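Local structure of diaminopimelate decarboxylase (4XG1) at residues N65-N70 with E392-G397; K99-G104 with K270-P275; A114-N119 with K139-K144. The protein probably catalyses the pyridoxal-phosphate-dependent decarboxylation of meso-diaminopimelate to L-lysine, the final step of lysine biosynthesis through the diaminopimelate pathway. All coordinates share one frame; numbering follows the deposited sequence.

In the fold
Contacts 1 and 2 are buried, with centres about 15 and 13 Å from the centre of the chain, whereas contact 3 lies at the surface, about 27 Å out. Contact 2 spans the inside of the barrel between strands 100-102 and 270-273, next to the bound cofactor adduct. Contact 3 pairs the C-terminal ends of two helices on the barrel's outer wall, and one of them, 109-117, follows strand 100-102; F102 CD2 and A115 CB are 4.0 Å apart. Contact 1 joins another barrel helix to the C-terminal β-domain. The chemistry follows the setting: water-bridged and capping polar groups in contact 1, carboxylate against cofactor in contact 2, aliphatic packing in contact 3.

Contact 1: residues N65-N70 with E392-G397; sequences NLAVLN and EILVDG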
loop_
_atom_site.group_PDB
_atom_site.type_symbol
_atom_site.label_atom_id
_atom_site.label_comp_id
_atom_site.label_asym_id
_atom_site.label_seq_id
_atom_site.Cartn_x
_atom_site.Cartn_y
_atom_site.Cartn_z
ATOM N N ASN B 65 13.808 -5.267 5.340
ATOM C CA ASN B 65 15.036 -4.571 5.050
ATOM C C ASN B 65 16.267 -5.478 5.217
ATOM O O ASN B 65 16.343 -6.219 6.175
ATOM C CB ASN B 65 15.163 -3.376 5.948
ATOM C CG ASN B 65 16.446 -2.614 5.697
ATOM O OD1 ASN B 65 17.480 -2.905 6.303
ATOM N ND2 ASN B 65 16.403 -1.670 4.784
ATOM N N LEU B 66 17.228 -5.378 4.294
ATOM C CA LEU B 66 18.385 -6.265 4.290
ATOM C C LEU B 66 19.215 -6.201 5.615
ATOM O O LEU B 66 19.663 -7.207 6.092
ATOM C CB LEU B 66 19.302 -5.958 3.137
ATOM C CG LEU B 66 18.778 -6.170 1.736
ATOM C CD1 LEU B 66 19.924 -5.980 0.750
ATOM C CD2 LEU B 66 18.182 -7.508 1.548
ATOM N N ALA B 67 19.392 -5.030 6.170
ATOM C CA ALA B 67 20.156 -4.873 7.371
ATOM C C ALA B 67 19.419 -5.539 8.493
ATOM O O ALA B 67 20.027 -6.165 9.331
ATOM C CB ALA B 67 20.386 -3.400 7.709
ATOM N N VAL B 68 18.109 -5.379 8.522
ATOM C CA VAL B 68 17.296 -5.972 9.557
ATOM C C VAL B 68 17.391 -7.477 9.470
ATOM O O VAL B 68 17.515 -8.160 10.464
ATOM C CB VAL B 68 15.843 -5.528 9.418
ATOM C CG1 VAL B 68 14.919 -6.349 10.321
ATOM C CG2 VAL B 68 15.742 -4.063 9.785
ATOM N N LEU B 69 17.302 -7.999 8.278
ATOM C CA LEU B 69 17.319 -9.425 8.109
ATOM C C LEU B 69 18.668 -9.917 8.564
ATOM O O LEU B 69 18.791 -10.997 9.129
ATOM C CB LEU B 69 17.102 -9.806 6.644
ATOM C CG LEU B 69 15.684 -9.548 6.158
ATOM C CD1 LEU B 69 15.481 -10.089 4.746
ATOM C CD2 LEU B 69 14.640 -10.129 7.119
ATOM N N ASN B 70 19.683 -9.131 8.251
ATOM C CA ASN B 70 21.041 -9.515 8.528
ATOM C C ASN B 70 21.274 -9.601 10.007
ATOM O O ASN B 70 21.932 -10.510 10.466
ATOM C CB ASN B 70 22.004 -8.514 7.900
ATOM C CG ASN B 70 23.456 -8.849 8.205
ATOM O OD1 ASN B 70 24.057 -8.204 9.038
ATOM N ND2 ASN B 70 23.994 -9.887 7.550
ATOM N N GLU B 392 15.427 4.837 5.390
ATOM C CA GLU B 392 15.377 4.023 6.570
ATOM C C GLU B 392 16.773 3.974 7.153
ATOM O O GLU B 392 17.749 3.739 6.448
ATOM C CB GLU B 392 14.901 2.613 6.233
ATOM C CG GLU B 392 13.450 2.525 5.859
ATOM C CD GLU B 392 13.074 1.194 5.288
ATOM O OE1 GLU B 392 12.898 1.106 4.063
ATOM O OE2 GLU B 392 12.950 0.206 6.043
ATOM N N ILE B 393 16.832 4.173 8.476
ATOM C CA ILE B 393 18.064 4.332 9.218
ATOM C C ILE B 393 18.123 3.392 10.380
ATOM O O ILE B 393 17.173 3.273 11.149
ATOM C CB ILE B 393 18.130 5.730 9.791
ATOM C CG1 ILE B 393 18.110 6.728 8.658
ATOM C CG2 ILE B 393 19.423 5.948 10.589
ATOM C CD1 ILE B 393 17.851 8.137 9.141
ATOM N N LEU B 394 19.260 2.746 10.537
ATOM C CA LEU B 394 19.473 1.819 11.634
ATOM C C LEU B 394 20.496 2.395 12.599
ATOM O O LEU B 394 21.640 2.659 12.203
ATOM C CB LEU B 394 19.991 0.479 11.098
ATOM C CG LEU B 394 20.082 -0.639 12.143
ATOM C CD1 LEU B 394 18.796 -0.826 12.942
ATOM C CD2 LEU B 394 20.414 -1.934 11.455
ATOM N N VAL B 395 20.084 2.555 13.847
ATOM C CA VAL B 395 20.944 3.075 14.874
ATOM C C VAL B 395 21.562 1.974 15.726
ATOM O O VAL B 395 20.888 1.042 16.172
ATOM C CB VAL B 395 20.218 4.019 15.800
ATOM C CG1 VAL B 395 21.150 4.460 16.924
ATOM C CG2 VAL B 395 19.755 5.235 15.028
ATOM N N ASP B 396 22.882 2.088 15.909
ATOM C CA ASP B 396 23.651 1.167 16.729
ATOM C C ASP B 396 24.504 1.966 17.716
ATOM O O ASP B 396 25.489 2.609 17.335
ATOM C CB ASP B 396 24.541 0.306 15.855
ATOM C CG ASP B 396 25.202 -0.773 16.638
ATOM O OD1 ASP B 396 25.046 -0.730 17.899
ATOM O OD2 ASP B 396 25.828 -1.682 16.005
ATOM N N GLY B 397 24.106 1.945 18.972
ATOM C CA GLY B 397 24.798 2.699 19.989
ATOM C C GLY B 397 24.837 4.167 19.671
ATOM O O GLY B 397 23.851 4.874 19.829
HETATM O O HOH W 1 13.505 -1.742 3.397
#
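N65 and E392 run past each other in opposite directions with their polar ends close, but the link between them is indirect. ND2 of N65 stands 4.1 Å from OE2 of E392, too far for a bond, and the amide and carboxylate planes are turned 62° apart. One water closes the gap: it accepts from N65 ND2 at 3.2 Å and donates to E392 OE1 at 3.0 Å. The other carboxylate oxygen, OE2, is held by the hydroxyl of Y33, and N65 ND2 also donates to the carbonyl of V403 on strand 399-404.

Capping is the second interaction. With CG anti to the backbone N (chi1 179°), N65 turns its amide back over the first turn of helix 66-74 as the N-cap. OD1 accepts from A67 N at 2.9 Å, the donor lying 42° above the carbonyl plane, and takes a weak bond from V68 N.

Apolar contact is confined to the methyl of A67, which meets CD2 of L394 at 4.0 Å; V403 packs on both residues. E416 of the second subunit accepts from L66 N, placing this junction beside the dimer interface.

Replacing N65 by an alanine is likely to leave the backbone N-H groups of A67 and V68 without their cap, and the bridging water and the carbonyl of V403 without their donor.

The contact joins the cofactor-binding barrel to the C-terminal β-domain largely through one polar side chain, helped by a small apolar contact, and the two ends of its amide do different work: oxygen for the helix start, nitrogen for the β-domain.

Contact 2: residues K99-G104 with K270-P275; sequences KIVFSG and KLIFEP. With LLP ((2S)-2-amino-6-[[3-hydroxy-2-methyl-5-(phosphonooxymethyl)pyridin-4-yl]methylideneamino]hexanoic acid), chain T.
V101 and E274 make the close part of this contact: CG2 of the valine comes within 3.5 Å of OE2 of the glutamate, although the two CA atoms are 9.1 Å apart. The span is bridged mainly from the E274 side, whose chain runs extended beyond CG and carries the carboxylate across to strand 100-102. OE2 also lies 3.7 Å from OG of S103, a proximity without a bond; that hydroxyl has its partner in D80. The other oxygen, OE1, is turned to the cofactor adduct and reaches the pyridine nitrogen N1 at 2.9 Å. The carboxylates of D236 and D80 lie close to OE2 and OE1 respectively. CB of E274 adds a second touch on the same ring, 3.8 Å from C6, while S103 OG approaches the ring methyl C2' at the same distance.

These segments belong to the eight-stranded TIM barrel that binds pyridoxal phosphate in this decarboxylase family. Strands 54-59 and 78-81 separate strand 100-102 from strand 270-273 along one arc of the wall, so the side chains meet across the interior rather than along a shared edge. E274 and S103 follow directly after their strands, at the C-terminal end of the barrel, where the adduct sits. E274 lines the pocket of the adduct with its carboxylate against the pyridine nitrogen, and P275 continues the pocket toward the phosphate.

Deeper in the barrel the fit relaxes. With chi1 at -46°, V101 sends CG1 beside its backbone N, toward I272, yet this methyl comes no nearer than 4.5 Å to CD1 of the isoleucine; D236 touches both residues. Farther still, K99 and K270, at the partly exposed start of the two segments, make no contact across it.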
loop_
_atom_site.group_PDB
_atom_site.type_symbol
_atom_site.label_atom_id
_atom_site.label_comp_id
_atom_site.label_asym_id
_atom_site.label_seq_id
_atom_site.Cartn_x
_atom_site.Cartn_y
_atom_site.Cartn_z
ATOM N N LYS B 99 17.140 -22.760 7.125
ATOM C CA LYS B 99 16.301 -22.330 8.225
ATOM C C LYS B 99 15.124 -21.479 7.760
ATOM O O LYS B 99 14.590 -20.655 8.513
ATOM C CB LYS B 99 17.106 -21.557 9.219
ATOM C CG LYS B 99 18.251 -22.355 9.776
ATOM C CD LYS B 99 18.837 -21.661 11.008
ATOM C CE LYS B 99 20.158 -22.258 11.375
ATOM N NZ LYS B 99 20.694 -21.515 12.546
ATOM N N ILE B 100 14.719 -21.704 6.525
ATOM C CA ILE B 100 13.651 -20.923 5.932
ATOM C C ILE B 100 12.433 -21.804 5.772
ATOM O O ILE B 100 12.505 -22.845 5.108
ATOM C CB ILE B 100 14.024 -20.418 4.532
ATOM C CG1 ILE B 100 14.977 -19.240 4.666
ATOM C CG2 ILE B 100 12.785 -19.964 3.765
ATOM C CD1 ILE B 100 15.413 -18.675 3.334
ATOM N N VAL B 101 11.309 -21.349 6.306
ATOM C CA VAL B 101 10.029 -21.935 5.909
ATOM C C VAL B 101 9.261 -20.947 5.052
ATOM O O VAL B 101 9.373 -19.747 5.224
ATOM C CB VAL B 101 9.219 -22.433 7.124
ATOM C CG1 VAL B 101 10.142 -23.224 8.053
ATOM C CG2 VAL B 101 8.604 -21.289 7.907
ATOM N N PHE B 102 8.543 -21.469 4.085
ATOM C CA PHE B 102 7.817 -20.714 3.084
ATOM C C PHE B 102 6.293 -20.881 3.230
ATOM O O PHE B 102 5.756 -21.873 2.856
ATOM C CB PHE B 102 8.312 -21.204 1.743
ATOM C CG PHE B 102 7.868 -20.440 0.544
ATOM C CD1 PHE B 102 7.156 -19.280 0.594
ATOM C CD2 PHE B 102 8.229 -20.906 -0.664
ATOM C CE1 PHE B 102 6.797 -18.629 -0.532
ATOM C CE2 PHE B 102 7.857 -20.274 -1.799
ATOM C CZ PHE B 102 7.127 -19.110 -1.730
ATOM N N SER B 103 5.628 -19.853 3.748
ATOM C CA SER B 103 4.155 -19.747 3.852
ATOM C C SER B 103 3.549 -19.080 2.610
ATOM O O SER B 103 4.269 -18.567 1.763
ATOM C CB SER B 103 3.769 -18.944 5.093
ATOM O OG SER B 103 4.622 -19.207 6.213
ATOM N N GLY B 104 2.240 -19.154 2.453
ATOM C CA GLY B 104 1.567 -18.448 1.357
ATOM C C GLY B 104 0.564 -19.269 0.568
ATOM O O GLY B 104 0.851 -20.376 0.182
ATOM N N LYS B 270 9.925 -30.627 17.783
ATOM C CA LYS B 270 10.564 -29.357 17.525
ATOM C C LYS B 270 9.526 -28.278 17.278
ATOM O O LYS B 270 8.656 -28.433 16.428
ATOM C CB LYS B 270 11.471 -29.449 16.299
ATOM C CG LYS B 270 12.446 -28.287 16.214
ATOM C CD LYS B 270 13.211 -28.301 14.914
ATOM C CE LYS B 270 14.419 -27.412 14.982
ATOM N NZ LYS B 270 15.097 -27.355 13.666
ATOM N N LEU B 271 9.659 -27.178 17.995
ATOM C CA LEU B 271 8.734 -26.066 17.838
ATOM C C LEU B 271 9.286 -24.912 16.978
ATOM O O LEU B 271 10.357 -24.367 17.261
ATOM C CB LEU B 271 8.352 -25.512 19.202
ATOM C CG LEU B 271 7.474 -26.394 20.077
ATOM C CD1 LEU B 271 7.261 -25.673 21.386
ATOM C CD2 LEU B 271 6.161 -26.742 19.404
ATOM N N ILE B 272 8.550 -24.577 15.925
ATOM C CA ILE B 272 8.876 -23.444 15.097
ATOM C C ILE B 272 7.912 -22.311 15.371
ATOM O O ILE B 272 6.703 -22.508 15.431
ATOM C CB ILE B 272 8.888 -23.830 13.611
ATOM C CG1 ILE B 272 10.082 -24.751 13.340
ATOM C CG2 ILE B 272 9.009 -22.581 12.735
ATOM C CD1 ILE B 272 10.094 -25.380 11.972
ATOM N N PHE B 273 8.465 -21.123 15.548
ATOM C CA PHE B 273 7.703 -19.886 15.720
ATOM C C PHE B 273 8.025 -18.862 14.639
ATOM O O PHE B 273 9.167 -18.715 14.208
ATOM C CB PHE B 273 8.046 -19.241 17.051
ATOM C CG PHE B 273 7.863 -20.144 18.203
ATOM C CD1 PHE B 273 8.865 -21.024 18.584
ATOM C CD2 PHE B 273 6.681 -20.114 18.926
ATOM C CE1 PHE B 273 8.691 -21.863 19.658
ATOM C CE2 PHE B 273 6.507 -20.955 20.011
ATOM C CZ PHE B 273 7.512 -21.830 20.367
ATOM N N GLU B 274 7.004 -18.103 14.252
ATOM C CA GLU B 274 7.099 -17.169 13.132
ATOM C C GLU B 274 6.730 -15.758 13.522
ATOM O O GLU B 274 5.926 -15.139 12.876
ATOM C CB GLU B 274 6.179 -17.636 12.022
ATOM C CG GLU B 274 6.492 -18.989 11.418
ATOM C CD GLU B 274 5.468 -19.409 10.387
ATOM O OE1 GLU B 274 4.355 -18.838 10.357
ATOM O OE2 GLU B 274 5.747 -20.298 9.573
ATOM N N PRO B 275 7.291 -15.241 14.621
ATOM C CA PRO B 275 6.862 -13.914 14.990
ATOM C C PRO B 275 7.348 -12.804 14.013
ATOM O O PRO B 275 8.465 -12.856 13.524
ATOM C CB PRO B 275 7.512 -13.723 16.365
ATOM C CG PRO B 275 8.757 -14.523 16.273
ATOM C CD PRO B 275 8.360 -15.730 15.502
HETATM N N1 LLP T . 3.146 -16.302 9.757
HETATM C C2 LLP T . 2.186 -16.211 8.829
HETATM C "C2'" LLP T . 1.833 -17.430 8.015
HETATM C C3 LLP T . 1.534 -14.902 8.631
HETATM O O3 LLP T . 0.538 -14.766 7.727
HETATM C C4 LLP T . 1.936 -13.764 9.465
HETATM C "C4'" LLP T . 1.312 -12.408 9.365
HETATM C C5 LLP T . 3.007 -13.993 10.456
HETATM C C6 LLP T . 3.565 -15.261 10.527
HETATM C "C5'" LLP T . 3.528 -12.906 11.357
HETATM O OP4 LLP T . 2.563 -12.380 12.179
HETATM P P LLP T . 2.860 -11.266 13.292
HETATM O OP1 LLP T . 3.688 -10.224 12.555
HETATM O OP2 LLP T . 1.498 -10.835 13.885
HETATM O OP3 LLP T . 3.528 -11.965 14.492
HETATM N N LLP T . -0.496 -5.699 7.657
HETATM C CA LLP T . -1.081 -6.091 9.004
HETATM C CB LLP T . -0.368 -7.309 9.582
HETATM C CG LLP T . -1.025 -8.653 9.332
HETATM C CD LLP T . -0.046 -9.688 8.824
HETATM C CE LLP T . -0.708 -11.079 8.797
HETATM N NZ LLP T . 0.144 -12.253 8.520
HETATM C C LLP T . -0.860 -4.956 9.975
HETATM O O LLP T . -0.209 -3.972 9.669
HETATM O OXT LLP T . -1.302 -4.973 11.111
#

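Contact 3: residues A114-N119 with K139-K144; sequences AALQAN and KALNVK
L116 lays its side chain across that of L141, meeting it chiefly through CB, which is 3.9 Å from L141 CD1. The two leucines cross at a slant, so CD1 of L141 lies nearest the root of L116, with the CD1 branch of L116 a little farther off at 4.2 Å. The L141 methyl is shared: CG of Q117 approaches it at 4.0 Å, with the glutamine chain running at about a right angle to L141. Thus one terminal methyl rests between two successive residues of the helix.

The branched end of L116 also bears on V143. The CD2 methyl of L116 lies 4.1 Å from CG2 of V143, and CD1 is only slightly farther from the same atom, at 4.2 Å. Here the side chains run past each other in opposite directions, both L116 methyls bearing on one valine branch. V143 presents that branch because chi1 is -73°, which puts CG1 beside the backbone N and leaves CG2 lying between the N and the carbonyl carbon.

Helices 109-117 and 128-140 are consecutive on the outside of the TIM barrel, each following a parallel strand, with strand 122-125 between them in sequence. Both end in a Schellman motif. At the first, N119 adopts positive phi (65°) and its N bonds back to L116 O at 2.7 Å; at the second, N142 does likewise (48°), its N reaching K139 O at 2.8 Å. The second turn bends the chain sharply at N142, and L141 and V143, on either side of it in sequence, both point toward the other segment. L116 also packs inward on F123 of strand 122-125 and across on V137 and A138 of helix 128-140, whereas Q117 lies on the exposed flank.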
loop_
_atom_site.group_PDB
_atom_site.type_symbol
_atom_site.label_atom_id
_atom_site.label_comp_id
_atom_site.label_asym_id
_atom_site.label_seq_id
_atom_site.Cartn_x
_atom_site.Cartn_y
_atom_site.Cartn_z
ATOM N N ALA B 114 12.445 -22.165 -7.096
ATOM C CA ALA B 114 13.572 -21.432 -6.549
ATOM C C ALA B 114 13.843 -21.862 -5.135
ATOM O O ALA B 114 15.009 -21.958 -4.702
ATOM C CB ALA B 114 13.335 -19.936 -6.605
ATOM N N ALA B 115 12.779 -22.111 -4.399
ATOM C CA ALA B 115 12.906 -22.452 -2.980
ATOM C C ALA B 115 13.458 -23.875 -2.822
ATOM O O ALA B 115 14.258 -24.163 -1.920
ATOM C CB ALA B 115 11.554 -22.342 -2.307
ATOM N N LEU B 116 13.019 -24.756 -3.711
ATOM C CA LEU B 116 13.558 -26.112 -3.755
ATOM C C LEU B 116 15.036 -26.084 -4.086
ATOM O O LEU B 116 15.845 -26.639 -3.340
ATOM C CB LEU B 116 12.790 -26.977 -4.779
ATOM C CG LEU B 116 11.450 -27.504 -4.253
ATOM C CD1 LEU B 116 10.637 -28.191 -5.330
ATOM C CD2 LEU B 116 11.676 -28.454 -3.094
ATOM N N GLN B 117 15.395 -25.330 -5.126
ATOM C CA GLN B 117 16.809 -25.213 -5.499
ATOM C C GLN B 117 17.653 -24.540 -4.427
ATOM O O GLN B 117 18.838 -24.756 -4.369
ATOM C CB GLN B 117 16.963 -24.501 -6.830
ATOM C CG GLN B 117 16.397 -25.325 -7.966
ATOM C CD GLN B 117 16.248 -24.566 -9.265
ATOM O OE1 GLN B 117 15.138 -24.176 -9.639
ATOM N NE2 GLN B 117 17.351 -24.332 -9.951
ATOM N N ALA B 118 17.052 -23.750 -3.554
ATOM C CA ALA B 118 17.786 -23.174 -2.429
ATOM C C ALA B 118 17.745 -24.073 -1.222
ATOM O O ALA B 118 18.382 -23.784 -0.201
ATOM C CB ALA B 118 17.210 -21.827 -2.071
ATOM N N ASN B 119 16.972 -25.163 -1.318
ATOM C CA ASN B 119 16.988 -26.222 -0.311
ATOM C C ASN B 119 16.476 -25.743 1.052
ATOM O O ASN B 119 17.124 -25.922 2.105
ATOM C CB ASN B 119 18.412 -26.779 -0.211
ATOM C CG ASN B 119 18.513 -27.965 0.697
ATOM O OD1 ASN B 119 17.724 -28.897 0.600
ATOM N ND2 ASN B 119 19.486 -27.930 1.618
ATOM N N LYS B 139 9.072 -33.184 -8.626
ATOM C CA LYS B 139 9.221 -34.280 -9.542
ATOM C C LYS B 139 10.135 -33.823 -10.660
ATOM O O LYS B 139 11.172 -34.428 -10.897
ATOM C CB LYS B 139 7.842 -34.683 -10.081
ATOM C CG LYS B 139 7.825 -35.932 -10.943
ATOM C CD LYS B 139 6.504 -36.143 -11.646
ATOM C CE LYS B 139 6.614 -37.115 -12.821
ATOM N NZ LYS B 139 5.538 -36.918 -13.836
ATOM N N ALA B 140 9.774 -32.728 -11.319
ATOM C CA ALA B 140 10.564 -32.245 -12.436
ATOM C C ALA B 140 12.033 -31.975 -12.069
ATOM O O ALA B 140 12.881 -32.012 -12.944
ATOM C CB ALA B 140 9.925 -31.010 -13.041
ATOM N N LEU B 141 12.329 -31.671 -10.811
ATOM C CA LEU B 141 13.697 -31.411 -10.380
ATOM C C LEU B 141 14.310 -32.626 -9.757
ATOM O O LEU B 141 15.428 -32.564 -9.267
ATOM C CB LEU B 141 13.733 -30.270 -9.321
ATOM C CG LEU B 141 13.379 -28.834 -9.743
ATOM C CD1 LEU B 141 13.356 -27.930 -8.508
ATOM C CD2 LEU B 141 14.336 -28.281 -10.791
ATOM N N ASN B 142 13.549 -33.705 -9.694
ATOM C CA ASN B 142 13.951 -34.893 -8.959
ATOM C C ASN B 142 14.475 -34.665 -7.545
ATOM O O ASN B 142 15.498 -35.231 -7.147
ATOM C CB ASN B 142 14.906 -35.743 -9.798
ATOM C CG ASN B 142 14.298 -37.065 -10.167
ATOM O OD1 ASN B 142 14.025 -37.870 -9.296
ATOM N ND2 ASN B 142 14.020 -37.266 -11.451
ATOM N N VAL B 143 13.742 -33.882 -6.760
ATOM C CA VAL B 143 14.010 -33.776 -5.314
ATOM C C VAL B 143 12.757 -34.156 -4.546
ATOM O O VAL B 143 11.708 -34.362 -5.133
ATOM C CB VAL B 143 14.442 -32.352 -4.875
ATOM C CG1 VAL B 143 15.863 -32.065 -5.325
ATOM C CG2 VAL B 143 13.467 -31.289 -5.400
ATOM N N LYS B 144 12.887 -34.199 -3.228
ATOM C CA LYS B 144 11.759 -34.395 -2.343
ATOM C C LYS B 144 11.454 -33.144 -1.493
ATOM O O LYS B 144 12.286 -32.692 -0.687
ATOM C CB LYS B 144 12.020 -35.592 -1.446
ATOM C CG LYS B 144 11.798 -36.907 -2.169
ATOM C CD LYS B 144 11.698 -38.064 -1.197
ATOM C CE LYS B 144 11.063 -39.271 -1.869
ATOM N NZ LYS B 144 10.850 -40.383 -0.907
#